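Hydrogen peroxide-inducible genes activator (Corynebacterium glutamicum, PDB 6G1D) senses hydrogen peroxide as a LysR-type transcription factor and probably activates peroxide-inducible genes by binding DNA through a winged helix-turn-helix domain. Local coordinates at residues B[6-11]-B[50-55]; B[12-17]-B[46-51]; B[16-21]-B[54-59]. The protein carries 1 engineered substitution. All blocks are in the same frame, centred on the assembly; numbering follows the deposited sequence. Where two conformers were deposited one is given.

Contact 1 (B[6-11]-B[50-55]); sequences KEYRPT and TGLGVQ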
loop_
_atom_site.group_PDB
_atom_site.type_symbol
_atom_site.label_atom_id
_atom_site.label_comp_id
_atom_site.label_asym_id
_atom_site.label_seq_id
_atom_site.Cartn_x
_atom_site.Cartn_y
_atom_site.Cartn_z
ATOM N N LYS B 6 -39.124 5.016 30.592
ATOM C CA LYS B 6 -38.078 4.340 31.372
ATOM C C LYS B 6 -37.979 2.823 31.162
ATOM O O LYS B 6 -36.894 2.283 31.025
ATOM C CB LYS B 6 -38.336 4.581 32.865
ATOM C CG LYS B 6 -37.216 4.160 33.805
ATOM C CD LYS B 6 -37.434 4.763 35.199
ATOM C CE LYS B 6 -36.891 3.853 36.279
ATOM N NZ LYS B 6 -37.593 2.537 36.306
ATOM N N GLU B 7 -39.112 2.141 31.129
ATOM C CA GLU B 7 -39.137 0.693 30.922
ATOM C C GLU B 7 -39.042 0.263 29.451
ATOM O O GLU B 7 -38.902 -0.897 29.157
ATOM C CB GLU B 7 -40.366 0.059 31.569
ATOM C CG GLU B 7 -40.141 -0.440 32.984
ATOM C CD GLU B 7 -40.848 -1.759 33.243
ATOM O OE1 GLU B 7 -41.422 -2.327 32.282
ATOM O OE2 GLU B 7 -40.832 -2.241 34.400
ATOM N N TYR B 8 -39.163 1.214 28.547
ATOM C CA TYR B 8 -39.056 0.954 27.124
ATOM C C TYR B 8 -37.700 0.397 26.664
ATOM O O TYR B 8 -36.657 0.931 26.995
ATOM C CB TYR B 8 -39.432 2.195 26.316
ATOM C CG TYR B 8 -39.170 2.025 24.849
ATOM C CD1 TYR B 8 -40.026 1.247 24.035
ATOM C CD2 TYR B 8 -38.032 2.586 24.275
ATOM C CE1 TYR B 8 -39.747 1.070 22.694
ATOM C CE2 TYR B 8 -37.756 2.432 22.930
ATOM C CZ TYR B 8 -38.590 1.673 22.140
ATOM O OH TYR B 8 -38.299 1.508 20.808
ATOM N N ARG B 9 -37.755 -0.703 25.907
ATOM C CA ARG B 9 -36.578 -1.332 25.314
ATOM C C ARG B 9 -36.862 -1.469 23.829
ATOM O O ARG B 9 -37.868 -2.026 23.479
ATOM C CB ARG B 9 -36.317 -2.712 25.917
ATOM C CG ARG B 9 -36.001 -2.701 27.409
ATOM C CD ARG B 9 -34.676 -1.985 27.710
ATOM N NE ARG B 9 -34.404 -1.857 29.150
ATOM C CZ ARG B 9 -34.790 -0.841 29.941
ATOM N NH1 ARG B 9 -35.468 0.213 29.478
ATOM N NH2 ARG B 9 -34.485 -0.875 31.232
ATOM N N PRO B 10 -35.987 -0.941 22.954
ATOM C CA PRO B 10 -36.253 -1.120 21.521
ATOM C C PRO B 10 -36.181 -2.585 21.102
ATOM O O PRO B 10 -35.474 -3.386 21.724
ATOM C CB PRO B 10 -35.153 -0.303 20.811
ATOM C CG PRO B 10 -34.220 0.114 21.844
ATOM C CD PRO B 10 -34.882 -0.015 23.200
ATOM N N THR B 11 -36.969 -2.929 20.097
ATOM C CA THR B 11 -36.902 -4.256 19.509
ATOM C C THR B 11 -35.983 -4.219 18.304
ATOM O O THR B 11 -35.750 -3.162 17.710
ATOM C CB THR B 11 -38.292 -4.724 19.039
ATOM O OG1 THR B 11 -38.766 -3.791 18.070
ATOM C CG2 THR B 11 -39.264 -4.776 20.199
ATOM N N THR B 50 -41.023 7.589 20.176
ATOM C CA THR B 50 -41.748 7.862 21.408
ATOM C C THR B 50 -41.095 7.179 22.595
ATOM O O THR B 50 -40.909 7.798 23.637
ATOM C CB THR B 50 -43.193 7.367 21.314
ATOM O OG1 THR B 50 -43.817 7.998 20.214
ATOM C CG2 THR B 50 -44.003 7.659 22.614
ATOM N N GLY B 51 -40.725 5.915 22.429
ATOM C CA GLY B 51 -40.046 5.160 23.474
ATOM C C GLY B 51 -38.743 5.806 23.908
ATOM O O GLY B 51 -38.438 5.876 25.092
ATOM N N LEU B 52 -37.974 6.289 22.942
ATOM C CA LEU B 52 -36.724 7.012 23.213
ATOM C C LEU B 52 -36.876 8.493 23.611
ATOM O O LEU B 52 -35.957 9.055 24.198
ATOM C CB LEU B 52 -35.782 6.930 22.004
ATOM C CG LEU B 52 -35.363 5.560 21.507
ATOM C CD1 LEU B 52 -34.497 5.785 20.266
ATOM C CD2 LEU B 52 -34.630 4.720 22.552
ATOM N N GLY B 53 -37.978 9.142 23.236
ATOM C CA GLY B 53 -38.141 10.587 23.410
ATOM C C GLY B 53 -37.216 11.376 22.473
ATOM O O GLY B 53 -36.840 12.499 22.783
ATOM N N VAL B 54 -36.834 10.767 21.353
ATOM C CA VAL B 54 -35.923 11.359 20.397
ATOM C C VAL B 54 -36.504 11.189 18.996
ATOM O O VAL B 54 -36.861 10.070 18.592
ATOM C CB VAL B 54 -34.547 10.638 20.423
ATOM C CG1 VAL B 54 -33.639 11.147 19.306
ATOM C CG2 VAL B 54 -33.866 10.783 21.778
ATOM N N GLN B 55 -36.595 12.293 18.259
ATOM C CA GLN B 55 -36.983 12.279 16.853
ATOM C C GLN B 55 -35.758 11.857 15.995
ATOM O O GLN B 55 -34.713 12.511 16.016
ATOM C CB GLN B 55 -37.496 13.665 16.439
ATOM C CG GLN B 55 -38.308 13.657 15.152
ATOM C CD GLN B 55 -38.495 15.042 14.550
ATOM O OE1 GLN B 55 -38.189 16.070 15.157
ATOM N NE2 GLN B 55 -38.973 15.058 13.317
#

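Contact 2 (B[12-17]-B[46-51]); sequences LAQLRT and VALETG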
loop_
_atom_site.group_PDB
_atom_site.type_symbol
_atom_site.label_atom_id
_atom_site.label_comp_id
_atom_site.label_asym_id
_atom_site.label_seq_id
_atom_site.Cartn_x
_atom_site.Cartn_y
_atom_site.Cartn_z
ATOM N N LEU B 12 -35.486 -5.376 17.919
ATOM C CA LEU B 12 -34.750 -5.475 16.667
ATOM C C LEU B 12 -35.607 -5.010 15.476
ATOM O O LEU B 12 -35.111 -4.281 14.607
ATOM C CB LEU B 12 -34.219 -6.885 16.458
ATOM C CG LEU B 12 -33.077 -7.226 17.418
ATOM C CD1 LEU B 12 -32.905 -8.740 17.494
ATOM C CD2 LEU B 12 -31.763 -6.463 17.098
ATOM N N ALA B 13 -36.892 -5.342 15.471
ATOM C CA ALA B 13 -37.784 -4.922 14.372
ATOM C C ALA B 13 -37.833 -3.411 14.256
ATOM O O ALA B 13 -37.830 -2.860 13.171
ATOM C CB ALA B 13 -39.196 -5.501 14.524
ATOM N N GLN B 14 -37.874 -2.720 15.385
ATOM C CA GLN B 14 -37.887 -1.267 15.351
ATOM C C GLN B 14 -36.594 -0.708 14.834
ATOM O O GLN B 14 -36.591 0.249 14.070
ATOM C CB GLN B 14 -38.190 -0.716 16.758
ATOM C CG GLN B 14 -39.672 -0.885 17.138
ATOM C CD GLN B 14 -39.928 -0.790 18.628
ATOM O OE1 GLN B 14 -39.009 -0.675 19.459
ATOM N NE2 GLN B 14 -41.206 -0.790 18.963
ATOM N N LEU B 15 -35.477 -1.298 15.250
ATOM C CA LEU B 15 -34.176 -0.874 14.763
ATOM C C LEU B 15 -34.038 -1.114 13.273
ATOM O O LEU B 15 -33.471 -0.253 12.580
ATOM C CB LEU B 15 -33.049 -1.541 15.545
ATOM C CG LEU B 15 -32.944 -1.113 17.037
ATOM C CD1 LEU B 15 -31.777 -1.856 17.681
ATOM C CD2 LEU B 15 -32.758 0.371 17.175
ATOM N N ARG B 16 -34.531 -2.259 12.768
ATOM C CA ARG B 16 -34.493 -2.526 11.318
ATOM C C ARG B 16 -35.266 -1.449 10.574
ATOM O O ARG B 16 -34.789 -0.909 9.578
ATOM C CB ARG B 16 -35.041 -3.913 10.964
ATOM C CG ARG B 16 -34.053 -5.017 11.370
ATOM C CD ARG B 16 -34.254 -6.422 10.838
ATOM N NE ARG B 16 -35.095 -7.255 11.703
ATOM C CZ ARG B 16 -34.695 -8.099 12.669
ATOM N NH1 ARG B 16 -33.400 -8.328 12.974
ATOM N NH2 ARG B 16 -35.638 -8.786 13.329
ATOM N N THR B 17 -36.442 -1.089 11.068
ATOM C CA THR B 17 -37.199 -0.006 10.461
ATOM C C THR B 17 -36.418 1.290 10.395
ATOM O O THR B 17 -36.372 1.935 9.356
ATOM C CB THR B 17 -38.559 0.218 11.174
ATOM O OG1 THR B 17 -39.443 -0.817 10.822
ATOM C CG2 THR B 17 -39.204 1.538 10.773
ATOM N N VAL B 46 -42.484 5.418 14.926
ATOM C CA VAL B 46 -43.066 6.301 15.960
ATOM C C VAL B 46 -42.978 5.640 17.345
ATOM O O VAL B 46 -42.737 6.310 18.322
ATOM C CB VAL B 46 -44.535 6.732 15.601
ATOM C CG1 VAL B 46 -45.277 7.368 16.771
ATOM C CG2 VAL B 46 -44.526 7.665 14.394
ATOM N N ALA B 47 -43.138 4.331 17.425
ATOM C CA ALA B 47 -42.946 3.594 18.687
ATOM C C ALA B 47 -41.506 3.738 19.176
ATOM O O ALA B 47 -41.271 3.954 20.367
ATOM C CB ALA B 47 -43.314 2.120 18.532
ATOM N N LEU B 48 -40.548 3.632 18.254
ATOM C CA LEU B 48 -39.146 3.833 18.581
ATOM C C LEU B 48 -38.887 5.273 19.062
ATOM O O LEU B 48 -38.266 5.484 20.095
ATOM C CB LEU B 48 -38.259 3.486 17.379
ATOM C CG LEU B 48 -36.747 3.578 17.582
ATOM C CD1 LEU B 48 -36.240 2.675 18.685
ATOM C CD2 LEU B 48 -36.056 3.216 16.275
ATOM N N GLU B 49 -39.370 6.204 18.259
ATOM C CA GLU B 49 -39.143 7.639 18.634
ATOM C C GLU B 49 -39.842 8.168 19.985
ATOM O O GLU B 49 -39.280 8.782 20.952
ATOM C CB GLU B 49 -39.629 8.532 17.504
ATOM C CG GLU B 49 -38.801 8.393 16.239
ATOM C CD GLU B 49 -39.296 9.283 15.106
ATOM O OE1 GLU B 49 -38.430 9.977 14.541
ATOM O OE2 GLU B 49 -40.532 9.314 14.797
ATOM N N THR B 50 -41.023 7.589 20.176
ATOM C CA THR B 50 -41.748 7.862 21.408
ATOM C C THR B 50 -41.095 7.179 22.595
ATOM O O THR B 50 -40.909 7.798 23.637
ATOM C CB THR B 50 -43.193 7.367 21.314
ATOM O OG1 THR B 50 -43.817 7.998 20.214
ATOM C CG2 THR B 50 -44.003 7.659 22.614
ATOM N N GLY B 51 -40.725 5.915 22.429
ATOM C CA GLY B 51 -40.046 5.160 23.474
ATOM C C GLY B 51 -38.743 5.806 23.908
ATOM O O GLY B 51 -38.438 5.876 25.092
#

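Contact 3 (B[16-21]-B[54-59]); sequences RTFVTI and VQLIER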
loop_
_atom_site.group_PDB
_atom_site.type_symbol
_atom_site.label_atom_id
_atom_site.label_comp_id
_atom_site.label_asym_id
_atom_site.label_seq_id
_atom_site.Cartn_x
_atom_site.Cartn_y
_atom_site.Cartn_z
ATOM N N ARG B 16 -34.531 -2.259 12.768
ATOM C CA ARG B 16 -34.493 -2.526 11.318
ATOM C C ARG B 16 -35.266 -1.449 10.574
ATOM O O ARG B 16 -34.789 -0.909 9.578
ATOM C CB ARG B 16 -35.041 -3.913 10.964
ATOM C CG ARG B 16 -34.053 -5.017 11.370
ATOM C CD ARG B 16 -34.254 -6.422 10.838
ATOM N NE ARG B 16 -35.095 -7.255 11.703
ATOM C CZ ARG B 16 -34.695 -8.099 12.669
ATOM N NH1 ARG B 16 -33.400 -8.328 12.974
ATOM N NH2 ARG B 16 -35.638 -8.786 13.329
ATOM N N THR B 17 -36.442 -1.089 11.068
ATOM C CA THR B 17 -37.199 -0.006 10.461
ATOM C C THR B 17 -36.418 1.290 10.395
ATOM O O THR B 17 -36.372 1.935 9.356
ATOM C CB THR B 17 -38.559 0.218 11.174
ATOM O OG1 THR B 17 -39.443 -0.817 10.822
ATOM C CG2 THR B 17 -39.204 1.538 10.773
ATOM N N PHE B 18 -35.824 1.680 11.509
ATOM C CA PHE B 18 -35.029 2.924 11.542
ATOM C C PHE B 18 -33.878 2.893 10.528
ATOM O O PHE B 18 -33.679 3.830 9.770
ATOM C CB PHE B 18 -34.488 3.131 12.974
ATOM C CG PHE B 18 -33.447 4.188 13.117
ATOM C CD1 PHE B 18 -33.580 5.430 12.491
ATOM C CD2 PHE B 18 -32.326 3.967 13.922
ATOM C CE1 PHE B 18 -32.619 6.404 12.665
ATOM C CE2 PHE B 18 -31.364 4.936 14.058
ATOM C CZ PHE B 18 -31.524 6.143 13.429
ATOM N N VAL B 19 -33.116 1.822 10.545
ATOM C CA VAL B 19 -31.911 1.718 9.715
ATOM C C VAL B 19 -32.318 1.714 8.223
ATOM O O VAL B 19 -31.710 2.408 7.412
ATOM C CB VAL B 19 -31.101 0.472 10.124
ATOM C CG1 VAL B 19 -30.076 0.084 9.086
ATOM C CG2 VAL B 19 -30.439 0.699 11.481
ATOM N N THR B 20 -33.344 0.944 7.950
ATOM C CA THR B 20 -33.863 0.887 6.584
ATOM C C THR B 20 -34.383 2.265 5.904
ATOM O O THR B 20 -34.066 2.833 4.822
ATOM C CB THR B 20 -34.976 -0.147 6.516
ATOM O OG1 THR B 20 -34.436 -1.425 6.818
ATOM C CG2 THR B 20 -35.547 -0.189 5.154
ATOM N N ILE B 21 -35.079 2.948 6.795
ATOM C CA ILE B 21 -35.528 4.296 6.403
ATOM C C ILE B 21 -34.331 5.230 6.199
ATOM O O ILE B 21 -34.288 6.005 5.227
ATOM C CB ILE B 21 -36.527 4.940 7.409
ATOM C CG1 ILE B 21 -37.831 4.155 7.487
ATOM C CG2 ILE B 21 -36.895 6.361 6.939
ATOM C CD1 ILE B 21 -38.657 4.462 8.709
ATOM N N VAL B 54 -36.834 10.767 21.353
ATOM C CA VAL B 54 -35.923 11.359 20.397
ATOM C C VAL B 54 -36.504 11.189 18.996
ATOM O O VAL B 54 -36.861 10.070 18.592
ATOM C CB VAL B 54 -34.547 10.638 20.423
ATOM C CG1 VAL B 54 -33.639 11.147 19.306
ATOM C CG2 VAL B 54 -33.866 10.783 21.778
ATOM N N GLN B 55 -36.595 12.293 18.259
ATOM C CA GLN B 55 -36.983 12.279 16.853
ATOM C C GLN B 55 -35.758 11.857 15.995
ATOM O O GLN B 55 -34.713 12.511 16.016
ATOM C CB GLN B 55 -37.496 13.665 16.439
ATOM C CG GLN B 55 -38.308 13.657 15.152
ATOM C CD GLN B 55 -38.495 15.042 14.550
ATOM O OE1 GLN B 55 -38.189 16.070 15.157
ATOM N NE2 GLN B 55 -38.973 15.058 13.317
ATOM N N LEU B 56 -35.906 10.753 15.263
ATOM C CA LEU B 56 -34.851 10.162 14.436
ATOM C C LEU B 56 -34.945 10.520 12.957
ATOM O O LEU B 56 -33.921 10.496 12.261
ATOM C CB LEU B 56 -34.886 8.654 14.582
ATOM C CG LEU B 56 -34.704 8.103 16.004
ATOM C CD1 LEU B 56 -34.949 6.611 16.019
ATOM C CD2 LEU B 56 -33.329 8.426 16.584
ATOM N N ILE B 57 -36.132 10.846 12.472
ATOM C CA ILE B 57 -36.370 11.140 11.048
ATOM C C ILE B 57 -37.308 12.343 10.943
ATOM O O ILE B 57 -38.325 12.373 11.623
ATOM C CB ILE B 57 -37.099 9.941 10.368
ATOM C CG1 ILE B 57 -36.291 8.640 10.485
ATOM C CG2 ILE B 57 -37.441 10.240 8.927
ATOM C CD1 ILE B 57 -35.015 8.570 9.681
ATOM N N GLU B 58 -36.977 13.261 10.054
ATOM C CA GLU B 58 -37.798 14.419 9.803
ATOM C C GLU B 58 -38.617 14.100 8.565
ATOM O O GLU B 58 -38.091 14.063 7.460
ATOM C CB GLU B 58 -36.923 15.637 9.559
ATOM C CG GLU B 58 -37.675 16.951 9.608
ATOM C CD GLU B 58 -36.837 18.059 10.195
ATOM O OE1 GLU B 58 -37.382 18.854 10.983
ATOM O OE2 GLU B 58 -35.633 18.124 9.881
ATOM N N ARG B 59 -39.904 13.838 8.759
ATOM C CA ARG B 59 -40.794 13.506 7.653
ATOM C C ARG B 59 -40.806 14.594 6.587
ATOM O O ARG B 59 -41.712 15.420 6.543
ATOM C CB ARG B 59 -42.202 13.246 8.169
#

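Contact 1 (B[6-11]-B[50-55])
The Tyr-8 ring lies between two pieces of backbone: one face rests on Gly-51 and the opposite face carries the N of Pro-10, 3.7 Å above the ring plane and offset toward the rim. Leu-52 comes to the edge, its CD2 in the ring plane. This joins the N-terminal arm of the LysR-type winged helix-turn-helix domain to the C-terminal end of helix 38-52. The Gly-51 side is a CH-pi contact, with CA 3.5 Å from the centroid of the Tyr-8 ring and 18° off its normal. Packing is tight here: Tyr-8 CD2 lies 3.3 Å from the carbonyl carbon of Gly-51, an approach made possible because glycine puts no side chain between the helix backbone and the ring. CG of Tyr-8 is anti to the backbone N (chi1 173°), which sends the ring across from the arm onto the last turn of the helix. At the rim, Leu-52 CD2 touches Tyr-8 CE2 at 3.9 Å, and the same leucine also packs on Phe-87 of the second subunit. The phenol hydroxyl is hydrogen-bonded to OE1 of Gln-14 in the following helix, so the polar end of the ring is anchored as well as its face. Just beyond the packed turn, Gly-53, with positive phi, is the C-prime residue of a Schellman motif in which Val-54 N turns back to Glu-49 O. On the side turned away from helix 38-52, Arg-9 folds back over its own chain. Its NH1 grips two carbonyl oxygens, both in the guanidinium plane. Lys-6 O is 3.0 Å from Arg-9 NH1, which is tilted from that carbonyl's plane. Tyr-8 O is 2.8 Å from Arg-9 NH1, which here stands well above the carbonyl plane.

Contact 2 (B[12-17]-B[46-51])
Van der Waals contact between helix 12-17 and helix 46-51 centres on Leu-48, whose two methyls divide the work. CD2 lies 3.7 Å from the backbone O of Gln-14, and the CB atoms of Gln-14 and Leu-48 are 4.2 Å apart. The apolar pair is looser, Leu-48 CD1 meeting Leu-15 CD2 at 4.4 Å. A chi1 of -177° turns the Leu-48 branch away from its own N and across to the neighbouring helix. The polar side chain of Gln-14 also serves as packing: its chain, extended beyond CG, reaches toward helix 46-51 and sets NE2 against the Ala-47 methyl, 3.6 Å from CB, with OE1 held by Tyr-8, which probably limits rotation of the amide. No hydrogen bond joins the two segments directly. Within helix 46-51, Val-46 O accepts from both N and OG1 of Thr-50, which reach it from opposite faces of its plane. The short axes approach to 9.7 Å and cross at -105°, so the helices meet over a small patch in the tri-helical core of the helix-turn-helix domain. Beside it, Leu-12 packs on helix 68-95, Thr-17 on an earlier part of helix 38-52, and Leu-15 on Phe-87 of the second subunit.

Contact 3 (B[16-21]-B[54-59])
Phe-18 and Leu-56 face each other with their CA atoms 7.8 Å apart, and the CA atoms of Ile-21 and Ile-57 follow at 8.3 Å, three residues on along the helix and one along the other segment. Segment 16-21 is regular helix. Segment 54-59 is an irregular connection that becomes extended only at strand 57-58, the first strand of the wing hairpin in this winged helix-turn-helix domain. No hydrogen bond joins the two backbones, and side chains fill the gap. Leu-56 crosses Phe-18 at about a right angle and lays its CD1 over the centre of one ring face, 4.0 Å from the centroid and 10° off the normal, a CH-pi contact. Its CB adds a second touch, 3.7 Å from Phe-18 CE1. The chi1 of 168° places the phenylalanine ring beside its own carbonyl carbon, along the helix surface toward the connection. Ile-57 supplies CD1 alone: this methyl sits at the ring edge, 4.4 Å from Phe-18 CE1, and 4.0 Å from Ile-21 CG2, bridging the two helix residues. Around the cluster, Leu-48 of helix 38-52 packs on both Phe-18 and Leu-56, and Val-64 touches both isoleucines. In the conformer given, Glu-49 OE1 accepts from the backbone N of both Leu-56 and Ile-57 beside this apolar layer. All four touching side chains are buried and purely hydrocarbon; the wing is thus held to helix 12-24 by shape and hydrophobic burial, while hydrogen bonds of segment 54-59 to other parts of the domain include those to Ile-65 and Thr-67.

How the contacts relate
All three contacts belong to the DNA-binding end of the chain, with contact centres about 37 to 42 Å from the centre of the chain. Along the first segments the order is 6-11, 12-17, 16-21; their partners fall at the end of helix 38-52 and in the run onward to strand 57-58. Contact 2 is central, its centre about 8 Å from those of contacts 1 and 3, which lie about 13 Å apart. Contacts 1 and 2 share Thr-50 and Gly-51 of helix 38-52, contacts 2 and 3 Arg-16 and Thr-17 of helix 12-24. Arm, both helices and wing are thus packed together in the helix-turn-helix domain, beside the second subunit.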